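Local atomic coordinates of transferrin binding protein B (Actinobacillus suis, PDB entry 3PQU), a protein that probably binds host transferrin at the bacterial surface as an outer-membrane lipoprotein, serving iron acquisition by this porcine pathogen. Residues 42-47 with 317-322; 86-91 with 152-157; 112-117 with 123-128. One frame throughout, in Å; residues are numbered along the deposited sequence.

Interaction 1. Residues 42-47 with 317-322; sequences LGVEAK and SLFAVF
F319 is the side chain round which this contact is built, and A46 and V44 are what it meets. The methyl of A46 sits over one face of the phenyl ring: CB lies 4.0 Å from the ring centroid and 28° off the ring normal, a CH-pi contact displaced toward one rim, as the 3.6 Å from A46 CB to F319 CD2 confirms. Farther along the ring, V44 CG1 comes obliquely to F319 CZ at 3.8 Å. The torsions explain both meetings. F319 carries CG opposite its backbone N (chi1 173°), which reaches the ring out from its own strand, while the methyl V44 presents is likewise the one trans to N. Since V44 and A46 are two residues apart on strand 43-47, both CB atoms point to the same side, and the ring spans them.

No hydrogen bond joins the segments. Their strand axes approach to 8.6 Å at 142° between N-to-C directions, so the contact is made by side chains between two sheets rather than within one. K310 of the neighbouring strand 306-312 also touches F319 and V44. All the touching residues are buried. This is the layered packing of one beta sheet on another, here the five-stranded handle sheet laid against the wall of the N-lobe beta barrel.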
ATOM      1  N   LEU A  42      -1.743  -2.750   2.949  1.00 17.78           N
ATOM      2  CA  LEU A  42      -2.635  -1.597   2.968  1.00 16.29           C
ATOM      3  C   LEU A  42      -2.924  -1.149   4.388  1.00 23.34           C
ATOM      4  O   LEU A  42      -3.012   0.052   4.666  1.00 14.65           O
ATOM      5  CB  LEU A  42      -3.943  -1.908   2.257  1.00 21.04           C
ATOM      6  CG  LEU A  42      -3.793  -2.040   0.745  1.00 29.79           C
ATOM      7  CD1 LEU A  42      -5.100  -2.558   0.148  1.00 27.48           C
ATOM      8  CD2 LEU A  42      -3.389  -0.711   0.130  1.00 27.30           C
ATOM      9  N   GLY A  43      -3.097  -2.122   5.281  1.00 12.24           N
ATOM     10  CA  GLY A  43      -3.225  -1.823   6.700  1.00 15.05           C
ATOM     11  C   GLY A  43      -2.759  -2.935   7.622  1.00 15.92           C
ATOM     12  O   GLY A  43      -2.390  -4.025   7.163  1.00 19.52           O
ATOM     13  N   VAL A  44      -2.815  -2.669   8.926  1.00 18.01           N
ATOM     14  CA  VAL A  44      -2.452  -3.650   9.969  1.00 16.43           C
ATOM     15  C   VAL A  44      -3.386  -3.474  11.194  1.00 18.91           C
ATOM     16  O   VAL A  44      -3.749  -2.348  11.524  1.00 22.27           O
ATOM     17  CB  VAL A  44      -0.993  -3.430  10.441  1.00 19.24           C
ATOM     18  CG1 VAL A  44      -0.626  -4.449  11.507  1.00 17.46           C
ATOM     19  CG2 VAL A  44       0.024  -3.456   9.243  1.00 16.62           C
ATOM     20  N   GLU A  45      -3.767  -4.566  11.859  1.00 16.29           N
ATOM     21  CA  GLU A  45      -4.568  -4.476  13.088  1.00 19.22           C
ATOM     22  C   GLU A  45      -4.067  -5.471  14.143  1.00 25.04           C
ATOM     23  O   GLU A  45      -3.460  -6.490  13.807  1.00 19.12           O
ATOM     24  CB  GLU A  45      -6.057  -4.756  12.804  1.00 20.55           C
ATOM     25  CG  GLU A  45      -6.337  -6.249  12.508  1.00 22.19           C
ATOM     26  CD  GLU A  45      -7.802  -6.568  12.176  1.00 36.63           C
ATOM     27  OE1 GLU A  45      -8.175  -7.762  12.248  1.00 28.80           O
ATOM     28  OE2 GLU A  45      -8.581  -5.648  11.822  1.00 24.74           O
ATOM     29  N   ALA A  46      -4.332  -5.178  15.418  1.00 21.25           N
ATOM     30  CA  ALA A  46      -4.097  -6.143  16.494  1.00 14.31           C
ATOM     31  C   ALA A  46      -5.190  -6.033  17.549  1.00 19.83           C
ATOM     32  O   ALA A  46      -5.626  -4.949  17.904  1.00 14.33           O
ATOM     33  CB  ALA A  46      -2.736  -5.933  17.146  1.00 12.24           C
ATOM     34  N   LYS A  47      -5.599  -7.180  18.052  1.00 13.99           N
ATOM     35  CA  LYS A  47      -6.586  -7.263  19.118  0.60 22.77           C
ATOM     36  C   LYS A  47      -6.035  -6.703  20.432  1.00 13.72           C
ATOM     37  O   LYS A  47      -4.866  -6.892  20.753  1.00 17.49           O
ATOM     38  CB  LYS A  47      -6.988  -8.729  19.302  0.60 22.67           C
ATOM     39  CG  LYS A  47      -8.090  -8.982  20.323  0.60 21.94           C
ATOM     40  CD  LYS A  47      -8.680 -10.369  20.089  0.60 46.99           C
ATOM     41  CE  LYS A  47      -9.977 -10.588  20.847  0.60 53.22           C
ATOM     42  NZ  LYS A  47     -10.644 -11.834  20.371  0.60 51.62           N
ATOM     43  N   SER A 317       6.120  -5.239  24.492  1.00 14.20           N
ATOM     44  CA  SER A 317       5.272  -4.585  25.475  1.00 19.72           C
ATOM     45  C   SER A 317       4.192  -3.728  24.826  1.00 19.20           C
ATOM     46  O   SER A 317       3.258  -3.325  25.502  1.00 12.65           O
ATOM     47  CB  SER A 317       6.107  -3.673  26.366  1.00 17.27           C
ATOM     48  OG  SER A 317       6.790  -2.696  25.578  1.00 14.85           O
ATOM     49  N   LEU A 318       4.333  -3.432  23.530  1.00 13.69           N
ATOM     50  CA  LEU A 318       3.516  -2.385  22.892  1.00 15.07           C
ATOM     51  C   LEU A 318       3.352  -2.529  21.377  1.00 17.47           C
ATOM     52  O   LEU A 318       4.337  -2.713  20.639  1.00 14.84           O
ATOM     53  CB  LEU A 318       4.100  -0.993  23.170  1.00 12.95           C
ATOM     54  CG  LEU A 318       3.118   0.179  22.954  1.00 20.83           C
ATOM     55  CD1 LEU A 318       2.346   0.433  24.218  1.00 14.97           C
ATOM     56  CD2 LEU A 318       3.842   1.452  22.568  1.00 12.96           C
ATOM     57  N   PHE A 319       2.104  -2.425  20.931  1.00 14.14           N
ATOM     58  CA  PHE A 319       1.785  -2.287  19.506  1.00 13.82           C
ATOM     59  C   PHE A 319       1.200  -0.883  19.323  1.00 18.21           C
ATOM     60  O   PHE A 319       0.239  -0.529  20.004  1.00 15.47           O
ATOM     61  CB  PHE A 319       0.782  -3.381  19.039  1.00 11.66           C
ATOM     62  CG  PHE A 319       0.284  -3.194  17.600  1.00  8.37           C
ATOM     63  CD1 PHE A 319       1.134  -3.403  16.518  1.00 16.81           C
ATOM     64  CD2 PHE A 319      -1.016  -2.768  17.352  1.00 11.56           C
ATOM     65  CE1 PHE A 319       0.694  -3.207  15.208  1.00 12.28           C
ATOM     66  CE2 PHE A 319      -1.477  -2.578  16.039  1.00 12.57           C
ATOM     67  CZ  PHE A 319      -0.612  -2.794  14.969  1.00 15.43           C
ATOM     68  N   ALA A 320       1.792  -0.092  18.422  1.00  9.30           N
ATOM     69  CA  ALA A 320       1.396   1.299  18.194  1.00  5.80           C
ATOM     70  C   ALA A 320       1.102   1.541  16.713  1.00 11.54           C
ATOM     71  O   ALA A 320       1.713   0.909  15.857  1.00 16.75           O
ATOM     72  CB  ALA A 320       2.487   2.254  18.652  1.00  8.77           C
ATOM     73  N   VAL A 321       0.161   2.449  16.431  1.00 17.56           N
ATOM     74  CA  VAL A 321      -0.104   2.888  15.068  1.00 10.02           C
ATOM     75  C   VAL A 321      -0.066   4.429  15.040  1.00 16.50           C
ATOM     76  O   VAL A 321      -0.099   5.062  16.080  1.00 13.33           O
ATOM     77  CB  VAL A 321      -1.461   2.373  14.554  1.00  6.68           C
ATOM     78  CG1 VAL A 321      -1.514   0.849  14.606  1.00  4.92           C
ATOM     79  CG2 VAL A 321      -2.629   2.986  15.358  1.00  8.48           C
ATOM     80  N   PHE A 322       0.017   5.015  13.852  1.00 10.32           N
ATOM     81  CA  PHE A 322       0.041   6.468  13.707  1.00  9.99           C
ATOM     82  C   PHE A 322      -0.444   6.828  12.304  1.00 17.72           C
ATOM     83  O   PHE A 322      -0.415   5.993  11.403  1.00 17.38           O
ATOM     84  CB  PHE A 322       1.451   7.049  13.968  1.00 10.87           C
ATOM     85  CG  PHE A 322       2.554   6.374  13.161  1.00 17.89           C
ATOM     86  CD1 PHE A 322       2.883   6.819  11.865  1.00 13.27           C
ATOM     87  CD2 PHE A 322       3.272   5.311  13.705  1.00 17.07           C
ATOM     88  CE1 PHE A 322       3.882   6.201  11.142  1.00 22.00           C
ATOM     89  CE2 PHE A 322       4.291   4.681  12.982  1.00 23.40           C
ATOM     90  CZ  PHE A 322       4.597   5.119  11.704  1.00 19.99           C
TER

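Interaction 2. Residues 86-91 with 152-157; sequences DEIPHL and YIYYLG
An aromatic stack and a proline-on-ring contact fasten the loop that follows strand 78-80 to strand 150-157 of the handle sheet, near the protein surface. H90 and Y152 stack face to face: their ring centroids are 3.7 Å apart and the planes differ by 8°. The overlap is deep, for Y152 CZ lies over the centre of the imidazole and H90 CD2 over the centre of the phenol ring, with H90 CG 3.4 Å from Y152 CE2. Beyond the stack, both imidazole nitrogens are engaged, NE2 with E45 of strand 43-47 and ND1 with E93, which fixes the rotation of the ring. If both nitrogens donate, the imidazole would carry a positive charge, to which two carboxylates would be well suited.

Two residues along the strand, Y154 offers a ring face to P89. P89 CD stands 4.1 Å from its centroid, 27° off the normal, and 3.7 Å from Y154 CE1; P89 CG overlies the same face toward its rim. I88 meets the hydroxyl end of the same tyrosine, its CD1 3.7 Å from Y154 OH. Y154 holds CG between its backbone N and carbonyl carbon (chi1 80°), and this turns the ring so that one face receives the proline.

A type II turn from I88 to L91, with L91 N bonded to I88 O at 3.2 Å, sets the course of the loop. H90 is also the N-cap residue of helix 91-97. The loop thus lies across one face of the sheet just before that helix begins, with P89 reaching E45 on strand 43-47 and I88 reaching V126 and H105 on strands 121-128 and 103-105.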
ATOM      1  N   ASP A  86     -14.438   3.432   4.559  1.00 42.30           N
ATOM      2  CA  ASP A  86     -15.658   3.785   5.272  1.00 58.87           C
ATOM      3  C   ASP A  86     -16.110   2.623   6.146  1.00 46.48           C
ATOM      4  O   ASP A  86     -16.776   2.826   7.154  1.00 43.37           O
ATOM      5  CB  ASP A  86     -16.769   4.167   4.294  1.00 62.34           C
ATOM      6  CG  ASP A  86     -16.501   5.489   3.597  1.00 78.75           C
ATOM      7  OD1 ASP A  86     -15.727   6.310   4.148  1.00 55.50           O
ATOM      8  OD2 ASP A  86     -17.072   5.705   2.503  1.00 85.73           O
ATOM      9  N   GLU A  87     -15.741   1.405   5.758  1.00 33.52           N
ATOM     10  CA  GLU A  87     -16.034   0.235   6.569  1.00 36.78           C
ATOM     11  C   GLU A  87     -14.955   0.074   7.639  1.00 41.88           C
ATOM     12  O   GLU A  87     -13.912  -0.518   7.385  1.00 37.13           O
ATOM     13  CB  GLU A  87     -16.070  -1.025   5.710  1.00 49.94           C
ATOM     14  CG  GLU A  87     -17.181  -1.076   4.688  1.00 76.32           C
ATOM     15  CD  GLU A  87     -17.167  -2.376   3.902  1.00 91.54           C
ATOM     16  OE1 GLU A  87     -17.756  -2.421   2.799  1.00 95.05           O
ATOM     17  OE2 GLU A  87     -16.556  -3.353   4.388  1.00 96.39           O
ATOM     18  N   ILE A  88     -15.202   0.614   8.827  1.00 36.09           N
ATOM     19  CA  ILE A  88     -14.267   0.489   9.934  1.00 22.49           C
ATOM     20  C   ILE A  88     -14.059  -0.989  10.290  1.00 24.61           C
ATOM     21  O   ILE A  88     -15.021  -1.745  10.444  1.00 24.27           O
ATOM     22  CB  ILE A  88     -14.774   1.292  11.161  1.00 31.97           C
ATOM     23  CG1 ILE A  88     -15.015   2.756  10.782  1.00 24.88           C
ATOM     24  CG2 ILE A  88     -13.793   1.203  12.322  1.00 15.61           C
ATOM     25  CD1 ILE A  88     -13.739   3.535  10.384  1.00 19.28           C
ATOM     26  N   PRO A  89     -12.798  -1.427  10.400  1.00 25.06           N
ATOM     27  CA  PRO A  89     -12.596  -2.866  10.641  1.00 17.80           C
ATOM     28  C   PRO A  89     -13.317  -3.359  11.894  1.00 27.95           C
ATOM     29  O   PRO A  89     -13.243  -2.691  12.919  1.00 18.26           O
ATOM     30  CB  PRO A  89     -11.069  -2.986  10.831  1.00 25.86           C
ATOM     31  CG  PRO A  89     -10.498  -1.828  10.063  1.00 25.52           C
ATOM     32  CD  PRO A  89     -11.532  -0.704  10.165  1.00 21.46           C
ATOM     33  N   HIS A  90     -13.995  -4.508  11.805  1.00 23.90           N
ATOM     34  CA  HIS A  90     -14.675  -5.122  12.948  1.00 24.15           C
ATOM     35  C   HIS A  90     -15.890  -4.350  13.531  1.00 28.38           C
ATOM     36  O   HIS A  90     -16.557  -4.852  14.435  1.00 23.11           O
ATOM     37  CB  HIS A  90     -13.657  -5.472  14.048  1.00 21.41           C
ATOM     38  CG  HIS A  90     -12.643  -6.491  13.623  1.00 29.70           C
ATOM     39  ND1 HIS A  90     -12.907  -7.842  13.608  1.00 46.13           N
ATOM     40  CD2 HIS A  90     -11.376  -6.354  13.160  1.00 29.01           C
ATOM     41  CE1 HIS A  90     -11.845  -8.496  13.171  1.00 39.82           C
ATOM     42  NE2 HIS A  90     -10.900  -7.615  12.897  1.00 29.33           N
ATOM     43  N   LEU A  91     -16.195  -3.156  13.026  1.00 23.33           N
ATOM     44  CA  LEU A  91     -17.289  -2.364  13.608  1.00 27.73           C
ATOM     45  C   LEU A  91     -18.631  -3.123  13.586  1.00 24.48           C
ATOM     46  O   LEU A  91     -19.365  -3.155  14.577  1.00 24.21           O
ATOM     47  CB  LEU A  91     -17.424  -0.993  12.929  1.00 18.66           C
ATOM     48  CG  LEU A  91     -18.483  -0.074  13.567  1.00 33.16           C
ATOM     49  CD1 LEU A  91     -18.095   0.306  15.008  1.00 19.96           C
ATOM     50  CD2 LEU A  91     -18.773   1.188  12.746  1.00 28.19           C
ATOM     51  N   TYR A 152      -9.793  -3.442  18.838  1.00 13.61           N
ATOM     52  CA  TYR A 152      -8.594  -3.520  18.013  1.00 13.85           C
ATOM     53  C   TYR A 152      -7.882  -2.183  17.902  1.00 13.46           C
ATOM     54  O   TYR A 152      -8.507  -1.120  17.953  1.00 12.34           O
ATOM     55  CB  TYR A 152      -8.986  -3.979  16.610  1.00 18.27           C
ATOM     56  CG  TYR A 152      -9.713  -5.293  16.579  1.00 16.95           C
ATOM     57  CD1 TYR A 152      -9.051  -6.476  16.264  1.00 29.47           C
ATOM     58  CD2 TYR A 152     -11.066  -5.360  16.892  1.00 22.26           C
ATOM     59  CE1 TYR A 152      -9.731  -7.705  16.244  1.00 23.17           C
ATOM     60  CE2 TYR A 152     -11.750  -6.571  16.880  1.00 28.30           C
ATOM     61  CZ  TYR A 152     -11.079  -7.735  16.559  1.00 33.10           C
ATOM     62  OH  TYR A 152     -11.773  -8.921  16.557  1.00 45.28           O
ATOM     63  N   ILE A 153      -6.570  -2.243  17.746  1.00 14.19           N
ATOM     64  CA  ILE A 153      -5.784  -1.071  17.354  1.00 11.14           C
ATOM     65  C   ILE A 153      -5.437  -1.310  15.887  1.00 21.58           C
ATOM     66  O   ILE A 153      -5.110  -2.432  15.514  1.00 15.37           O
ATOM     67  CB  ILE A 153      -4.505  -0.981  18.171  1.00 13.14           C
ATOM     68  CG1 ILE A 153      -4.832  -0.975  19.691  1.00 11.51           C
ATOM     69  CG2 ILE A 153      -3.680   0.239  17.750  1.00  8.10           C
ATOM     70  CD1 ILE A 153      -5.794   0.147  20.162  1.00 11.00           C
ATOM     71  N   TYR A 154      -5.512  -0.292  15.041  1.00 18.19           N
ATOM     72  CA  TYR A 154      -5.256  -0.542  13.628  1.00 12.99           C
ATOM     73  C   TYR A 154      -4.856   0.718  12.875  1.00 14.22           C
ATOM     74  O   TYR A 154      -5.020   1.834  13.370  1.00 20.01           O
ATOM     75  CB  TYR A 154      -6.507  -1.137  12.964  1.00 11.54           C
ATOM     76  CG  TYR A 154      -7.542  -0.066  12.619  1.00  9.68           C
ATOM     77  CD1 TYR A 154      -7.681   0.413  11.306  1.00 10.95           C
ATOM     78  CD2 TYR A 154      -8.330   0.504  13.601  1.00  6.78           C
ATOM     79  CE1 TYR A 154      -8.614   1.407  10.994  1.00 16.06           C
ATOM     80  CE2 TYR A 154      -9.267   1.504  13.300  1.00 13.34           C
ATOM     81  CZ  TYR A 154      -9.389   1.949  11.998  1.00 23.02           C
ATOM     82  OH  TYR A 154     -10.304   2.926  11.699  1.00 18.70           O
ATOM     83  N   TYR A 155      -4.359   0.518  11.660  1.00 11.52           N
ATOM     84  CA  TYR A 155      -4.393   1.565  10.652  1.00  7.34           C
ATOM     85  C   TYR A 155      -4.773   0.931   9.325  1.00 15.26           C
ATOM     86  O   TYR A 155      -4.522  -0.251   9.087  1.00 16.38           O
ATOM     87  CB  TYR A 155      -3.036   2.336  10.549  1.00  8.12           C
ATOM     88  CG  TYR A 155      -1.948   1.634   9.736  1.00 17.94           C
ATOM     89  CD1 TYR A 155      -1.866   1.799   8.354  1.00 19.34           C
ATOM     90  CD2 TYR A 155      -0.998   0.820  10.355  1.00 20.69           C
ATOM     91  CE1 TYR A 155      -0.863   1.158   7.606  1.00 16.38           C
ATOM     92  CE2 TYR A 155      -0.004   0.173   9.619  1.00 18.25           C
ATOM     93  CZ  TYR A 155       0.056   0.348   8.239  1.00 25.01           C
ATOM     94  OH  TYR A 155       1.048  -0.276   7.495  1.00 22.79           O
ATOM     95  N   LEU A 156      -5.376   1.722   8.450  1.00 14.43           N
ATOM     96  CA  LEU A 156      -5.715   1.236   7.121  1.00 13.91           C
ATOM     97  C   LEU A 156      -5.675   2.391   6.137  1.00 19.94           C
ATOM     98  O   LEU A 156      -6.265   3.438   6.382  1.00 24.07           O
ATOM     99  CB  LEU A 156      -7.121   0.631   7.128  1.00 18.78           C
ATOM    100  CG  LEU A 156      -7.649   0.134   5.792  1.00 22.03           C
ATOM    101  CD1 LEU A 156      -6.759  -0.996   5.269  1.00 21.05           C
ATOM    102  CD2 LEU A 156      -9.083  -0.338   5.947  1.00 26.90           C
ATOM    103  N   GLY A 157      -4.986   2.202   5.022  1.00 18.93           N
ATOM    104  CA  GLY A 157      -4.880   3.251   4.035  1.00 18.11           C
ATOM    105  C   GLY A 157      -5.372   2.788   2.688  1.00 25.96           C
ATOM    106  O   GLY A 157      -5.503   1.587   2.436  1.00 21.64           O
TER

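Interaction 3. Residues 112-117 with 123-128; sequences EDKKRN and SGYVFD
The loop leading from strand 103-105 into strand 121-128 of the handle folds back on that second strand, and two water molecules mediate much of the meeting. R116 carries most of it. Its chain is extended from CG to NE, and its guanidinium is held by partners lying in its own plane: NE donates to D113 O at 3.1 Å with an N-H...O angle of 174°, a nearly straight bond that locks the group against its own loop, while NH2 and NH1 each donate to a water.

The first water gathers three groups. It accepts from R116 NH2, donates to D113 OD2 at 2.9 Å, and bonds Y125 OH at 2.6 Å while lying in the plane of the phenol ring. The second links R116 NH1 to S123 OG, 2.8 Å from the serine oxygen. Direct contacts are looser. K114 brings its CG to 3.7 Å from Y125 OH, its CD standing at the ring's edge, and the guanidinium plane is turned 81° from the phenol ring, with NH2 4.1 Å from Y125 CE2.

The chain turns a corner at G124, whose CA lies 3.9 Å from R116 NH1. The charges have further partners: R116 forms a salt bridge with D177 of barrel strand 170-183, D113 one with R211, and K114 one with D108. The arrangement is the long connection between two adjacent antiparallel strands, folded back on the second of them and pinned by a water-bridged network centred on R116, where the handle sheet meets the N-lobe barrel.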
ATOM      1  N   GLU A 112     -13.665  15.593  20.620  1.00 22.20           N
ATOM      2  CA  GLU A 112     -12.608  16.264  19.859  1.00 24.65           C
ATOM      3  C   GLU A 112     -11.514  15.307  19.387  1.00 21.23           C
ATOM      4  O   GLU A 112     -11.092  15.355  18.232  1.00 21.84           O
ATOM      5  CB  GLU A 112     -12.001  17.412  20.656  1.00 16.70           C
ATOM      6  CG  GLU A 112     -12.964  18.559  20.861  1.00 38.84           C
ATOM      7  CD  GLU A 112     -13.479  19.115  19.541  1.00 45.34           C
ATOM      8  OE1 GLU A 112     -14.646  19.551  19.502  1.00 51.28           O
ATOM      9  OE2 GLU A 112     -12.720  19.102  18.546  1.00 40.10           O
ATOM     10  N   ASP A 113     -11.055  14.432  20.272  1.00 17.88           N
ATOM     11  CA  ASP A 113      -9.987  13.494  19.904  1.00 20.37           C
ATOM     12  C   ASP A 113     -10.419  12.413  18.898  1.00 23.88           C
ATOM     13  O   ASP A 113      -9.588  11.669  18.377  1.00 23.58           O
ATOM     14  CB  ASP A 113      -9.376  12.829  21.145  1.00 15.85           C
ATOM     15  CG  ASP A 113     -10.339  11.868  21.828  1.00 29.05           C
ATOM     16  OD1 ASP A 113     -11.561  12.154  21.834  1.00 36.78           O
ATOM     17  OD2 ASP A 113      -9.865  10.846  22.386  1.00 27.47           O
ATOM     18  N   LYS A 114     -11.714  12.329  18.618  1.00 17.09           N
ATOM     19  CA  LYS A 114     -12.196  11.381  17.611  1.00 13.46           C
ATOM     20  C   LYS A 114     -12.684  12.083  16.340  1.00 25.76           C
ATOM     21  O   LYS A 114     -13.353  11.476  15.492  1.00 19.40           O
ATOM     22  CB  LYS A 114     -13.247  10.432  18.207  1.00 10.95           C
ATOM     23  CG  LYS A 114     -12.735   9.706  19.455  1.00 16.50           C
ATOM     24  CD  LYS A 114     -13.651   8.578  19.912  1.00 16.71           C
ATOM     25  CE  LYS A 114     -14.861   9.129  20.659  1.00 24.98           C
ATOM     26  NZ  LYS A 114     -15.888   8.075  20.846  1.00 19.01           N
ATOM     27  N   LYS A 115     -12.345  13.367  16.212  1.00 21.87           N
ATOM     28  CA  LYS A 115     -12.597  14.104  14.964  1.00 22.03           C
ATOM     29  C   LYS A 115     -11.277  14.166  14.215  1.00 22.62           C
ATOM     30  O   LYS A 115     -10.385  14.947  14.553  1.00 24.90           O
ATOM     31  CB  LYS A 115     -13.122  15.521  15.244  1.00 22.46           C
ATOM     32  CG  LYS A 115     -14.454  15.563  15.959  1.00 26.73           C
ATOM     33  CD  LYS A 115     -14.846  16.996  16.356  1.00 27.44           C
ATOM     34  CE  LYS A 115     -16.210  17.002  17.047  1.00 36.94           C
ATOM     35  NZ  LYS A 115     -16.600  18.360  17.516  1.00 48.40           N
ATOM     36  N   ARG A 116     -11.130  13.297  13.229  1.00 21.17           N
ATOM     37  CA  ARG A 116      -9.843  13.126  12.569  1.00 18.79           C
ATOM     38  C   ARG A 116     -10.069  13.190  11.069  1.00 28.89           C
ATOM     39  O   ARG A 116     -10.495  12.222  10.444  1.00 27.83           O
ATOM     40  CB  ARG A 116      -9.223  11.787  12.958  1.00 14.24           C
ATOM     41  CG  ARG A 116      -9.080  11.570  14.472  1.00 20.44           C
ATOM     42  CD  ARG A 116      -8.345  10.270  14.726  1.00 16.66           C
ATOM     43  NE  ARG A 116      -8.144   9.995  16.148  1.00 12.62           N
ATOM     44  CZ  ARG A 116      -7.384   9.010  16.607  1.00 22.47           C
ATOM     45  NH1 ARG A 116      -6.747   8.212  15.749  1.00 14.00           N
ATOM     46  NH2 ARG A 116      -7.269   8.821  17.919  1.00 15.79           N
ATOM     47  N   ASN A 117      -9.762  14.337  10.496  1.00 22.96           N
ATOM     48  CA  ASN A 117     -10.107  14.624   9.106  0.51 33.10           C
ATOM     49  C   ASN A 117      -9.053  14.120   8.133  1.00 32.60           C
ATOM     50  O   ASN A 117      -8.197  14.888   7.702  1.00 33.19           O
ATOM     51  CB  ASN A 117     -10.309  16.135   8.918  0.51 32.79           C
ATOM     52  CG  ASN A 117     -10.822  16.496   7.524  0.51 38.08           C
ATOM     53  OD1 ASN A 117     -11.696  15.825   6.970  0.51 25.59           O
ATOM     54  ND2 ASN A 117     -10.285  17.577   6.962  0.51 40.67           N
ATOM     55  N   SER A 123      -7.243   5.341  11.193  1.00 17.43           N
ATOM     56  CA  SER A 123      -6.421   4.656  12.176  1.00  9.48           C
ATOM     57  C   SER A 123      -6.933   4.893  13.569  1.00 13.06           C
ATOM     58  O   SER A 123      -7.751   5.780  13.781  1.00 12.62           O
ATOM     59  CB  SER A 123      -4.957   5.101  12.102  1.00 11.99           C
ATOM     60  OG  SER A 123      -4.747   6.281  12.866  1.00 16.79           O
ATOM     61  N   GLY A 124      -6.402   4.100  14.508  1.00 10.77           N
ATOM     62  CA  GLY A 124      -6.623   4.275  15.936  1.00 11.85           C
ATOM     63  C   GLY A 124      -7.173   3.002  16.546  1.00 14.26           C
ATOM     64  O   GLY A 124      -6.457   2.023  16.769  1.00  9.14           O
ATOM     65  N   TYR A 125      -8.471   3.007  16.808  1.00  9.39           N
ATOM     66  CA  TYR A 125      -9.071   1.920  17.560  1.00 10.06           C
ATOM     67  C   TYR A 125     -10.559   1.822  17.262  1.00 15.79           C
ATOM     68  O   TYR A 125     -11.198   2.772  16.788  1.00 15.90           O
ATOM     69  CB  TYR A 125      -8.830   2.115  19.064  1.00  8.94           C
ATOM     70  CG  TYR A 125      -9.183   3.510  19.550  1.00  9.44           C
ATOM     71  CD1 TYR A 125     -10.520   3.902  19.706  1.00 12.07           C
ATOM     72  CD2 TYR A 125      -8.189   4.440  19.837  1.00 18.86           C
ATOM     73  CE1 TYR A 125     -10.859   5.212  20.143  1.00 15.79           C
ATOM     74  CE2 TYR A 125      -8.512   5.748  20.280  1.00 14.92           C
ATOM     75  CZ  TYR A 125      -9.858   6.113  20.432  1.00 23.47           C
ATOM     76  OH  TYR A 125     -10.189   7.381  20.850  1.00 16.88           O
ATOM     77  N   VAL A 126     -11.081   0.633  17.506  1.00 17.29           N
ATOM     78  CA  VAL A 126     -12.503   0.372  17.404  0.68 14.45           C
ATOM     79  C   VAL A 126     -12.787  -0.637  18.505  1.00 17.66           C
ATOM     80  O   VAL A 126     -12.062  -1.621  18.653  1.00 17.37           O
ATOM     81  CB  VAL A 126     -12.855  -0.157  16.007  0.68  7.65           C
ATOM     82  CG1 VAL A 126     -11.828  -1.206  15.553  0.68  6.40           C
ATOM     83  CG2 VAL A 126     -14.274  -0.683  15.960  0.68  5.17           C
ATOM     84  N   PHE A 127     -13.799  -0.374  19.317  1.00 18.82           N
ATOM     85  CA  PHE A 127     -13.972  -1.215  20.496  1.00 21.46           C
ATOM     86  C   PHE A 127     -15.352  -1.164  21.132  1.00 28.25           C
ATOM     87  O   PHE A 127     -16.131  -0.225  20.909  1.00 17.95           O
ATOM     88  CB  PHE A 127     -12.903  -0.843  21.538  1.00 11.32           C
ATOM     89  CG  PHE A 127     -13.197   0.451  22.275  1.00 15.07           C
ATOM     90  CD1 PHE A 127     -13.828   0.431  23.512  1.00  9.44           C
ATOM     91  CD2 PHE A 127     -12.852   1.683  21.717  1.00 20.91           C
ATOM     92  CE1 PHE A 127     -14.127   1.633  24.187  1.00 18.03           C
ATOM     93  CE2 PHE A 127     -13.126   2.875  22.379  1.00 20.02           C
ATOM     94  CZ  PHE A 127     -13.765   2.855  23.620  1.00 17.55           C
ATOM     95  N   ASP A 128     -15.639  -2.203  21.912  1.00 18.60           N
ATOM     96  CA  ASP A 128     -16.820  -2.281  22.762  1.00 15.72           C
ATOM     97  C   ASP A 128     -16.323  -1.963  24.171  1.00 17.77           C
ATOM     98  O   ASP A 128     -15.387  -2.587  24.663  1.00 16.31           O
ATOM     99  CB  ASP A 128     -17.429  -3.696  22.680  1.00 15.51           C
ATOM    100  CG  ASP A 128     -18.716  -3.848  23.490  1.00 25.71           C
ATOM    101  OD1 ASP A 128     -18.863  -3.201  24.535  1.00 19.67           O
ATOM    102  OD2 ASP A 128     -19.584  -4.650  23.105  1.00 19.25           O
TER
HETATM  103  O   HOH W   1      -8.271   9.123  20.730  1.00 17.93           O
HETATM  104  O   HOH W   2      -6.502   8.483  12.725  1.00 12.53           O

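Overall arrangement
All three contacts reach the one antiparallel handle sheet, in which strands 43-47, 150-157 and 121-128 lie side by side. Interactions 1 and 2 have centres 11 Å apart and are joined through backbone pairing, A46 N to I153 O at 2.9 Å, and through E45 OE1 to H90 NE2 at 2.8 Å. Interactions 2 and 3, centres 10 Å apart, share the bond from G124 N to Y154 O at 2.9 Å. Interaction 1 lies about 14 Å from interaction 3, centre to centre; V321 CG2 packs 4.0 Å from G124 N. Bound glycerol, probably from crystallisation, lies about 4 Å from the side chain of P89, beside interaction 2.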